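Putative metal-dependent phosphoesterase (Bifidobacterium adolescentis, PDB 3O0F) hydrolyses phosphate esters with metal ions bound in a PHP-type domain, and binds adenosine monophosphate next to its iron and zinc ions. Local coordinates at residues His50-Ala54 with Phe103-Arg107. Numbering follows the deposited sequence.
Sequences HDTTA and FANTR. With ZN (zinc ion), chain C.
The Arg107 chain bends back at chi3 (-68°), which turns its guanidinium toward the carbonyl of Asp51. In Thr106, chi1 of -63° sets OG1 beside the backbone N and leaves the CG2 methyl facing the Asp51 carboxylate. Arg107 NH1 gives a hydrogen bond to Asp51 O at 2.7 Å. The oxygen receives it on a lone pair, in the carbonyl plane, and lies near the guanidinium plane. The bond is somewhat bent, at 149°. The aliphatic part of Arg107 also flanks this oxygen, with Arg107 CG 3.5 Å from Asp51 O. One face of the guanidinium lies against the helix itself, over Phe103 O and Ala104 CA. Thr106 CG2 lies 3.6 Å from Asp51 OD2. The two side chains cross at about a right angle. A water joins their other oxygens: it donates to Asp51 OD1 and accepts from Thr106 OG1. Asp51 OD2 has polar partners elsewhere: a hydrogen bond with Thr77 OG1 and a salt bridge with Arg110, which binds AMP. This carboxylate is therefore held from several directions, next to the AMP site. One face of the Phe103 ring packs against the loop backbone at Asp51 C and Thr52 N, both offset toward the rim. Farther along, Thr52 OG1 accepts from Ala54 N at 2.9 Å, an ST turn that leads toward helix 56-66. At the other end of the loop, His50 NE2 binds zinc at 2.1 Å, with Asp25 and His263 as further ligands. Helix 97-124 thus packs against the zinc-binding loop that follows strand 44-47, beside the trinuclear metal site characteristic of PHP-domain phosphoesterases.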
# COMPACT_ATOMS: atom_id res chain seq x y z
N HIS A 50 -4.04 2.84 0.42
CA HIS A 50 -3.21 3.99 0.02
C HIS A 50 -3.70 5.28 0.68
O HIS A 50 -4.87 5.61 0.55
CB HIS A 50 -3.28 4.18 -1.49
CG HIS A 50 -2.71 3.04 -2.26
ND1 HIS A 50 -1.35 2.91 -2.47
CD2 HIS A 50 -3.29 1.98 -2.86
CE1 HIS A 50 -1.13 1.81 -3.16
NE2 HIS A 50 -2.28 1.24 -3.43
N ASP A 51 -2.81 5.95 1.42
CA ASP A 51 -3.01 7.34 1.91
C ASP A 51 -4.32 7.60 2.68
O ASP A 51 -4.97 8.63 2.50
CB ASP A 51 -2.84 8.29 0.72
CG ASP A 51 -1.55 8.05 -0.02
OD1 ASP A 51 -0.49 8.14 0.64
OD2 ASP A 51 -1.56 7.76 -1.25
N THR A 52 -4.73 6.64 3.50
CA THR A 52 -6.01 6.70 4.20
C THR A 52 -6.10 5.73 5.38
O THR A 52 -5.42 4.68 5.41
CB THR A 52 -7.19 6.38 3.22
OG1 THR A 52 -8.45 6.72 3.84
CG2 THR A 52 -7.18 4.88 2.80
N THR A 53 -7.00 6.07 6.31
CA THR A 53 -7.48 5.13 7.35
C THR A 53 -8.98 4.90 7.22
O THR A 53 -9.63 4.44 8.16
CB THR A 53 -7.21 5.72 8.76
OG1 THR A 53 -7.90 6.98 8.88
CG2 THR A 53 -5.73 5.94 8.94
N ALA A 54 -9.56 5.20 6.05
CA ALA A 54 -11.04 5.23 5.93
C ALA A 54 -11.71 3.87 6.17
O ALA A 54 -12.86 3.80 6.64
CB ALA A 54 -11.46 5.85 4.56
N PHE A 103 -2.10 13.04 4.65
CA PHE A 103 -3.01 12.22 3.82
C PHE A 103 -4.04 13.03 3.04
O PHE A 103 -4.31 12.71 1.88
CB PHE A 103 -3.76 11.17 4.61
CG PHE A 103 -2.89 10.14 5.30
CD1 PHE A 103 -1.60 9.90 4.89
CD2 PHE A 103 -3.41 9.39 6.32
CE1 PHE A 103 -0.83 8.95 5.53
CE2 PHE A 103 -2.66 8.44 6.96
CZ PHE A 103 -1.37 8.21 6.55
N ALA A 104 -4.63 14.04 3.66
CA ALA A 104 -5.65 14.84 2.99
C ALA A 104 -5.01 15.53 1.80
O ALA A 104 -5.60 15.58 0.72
CB ALA A 104 -6.30 15.90 3.95
N ASN A 105 -3.79 16.04 1.98
CA ASN A 105 -3.07 16.69 0.91
C ASN A 105 -2.76 15.70 -0.20
O ASN A 105 -2.86 16.05 -1.37
CB ASN A 105 -1.76 17.31 1.38
CG ASN A 105 -1.95 18.44 2.37
OD1 ASN A 105 -3.03 18.99 2.49
ND2 ASN A 105 -0.90 18.78 3.11
N THR A 106 -2.34 14.49 0.15
CA THR A 106 -2.00 13.51 -0.91
C THR A 106 -3.25 13.09 -1.66
O THR A 106 -3.21 12.93 -2.88
CB THR A 106 -1.30 12.27 -0.39
OG1 THR A 106 -0.05 12.66 0.19
CG2 THR A 106 -1.06 11.27 -1.53
N ARG A 107 -4.36 12.92 -0.95
CA ARG A 107 -5.60 12.53 -1.61
C ARG A 107 -6.10 13.64 -2.54
O ARG A 107 -6.55 13.33 -3.64
CB ARG A 107 -6.68 12.10 -0.60
CG ARG A 107 -6.34 10.82 0.20
CD ARG A 107 -7.59 10.22 0.81
NE ARG A 107 -8.09 11.11 1.85
CZ ARG A 107 -7.69 11.15 3.12
NH1 ARG A 107 -6.79 10.28 3.62
NH2 ARG A 107 -8.23 12.05 3.91
ZN ZN C . -2.73 -0.57 -4.44
O HOH W 1 1.25 10.40 0.90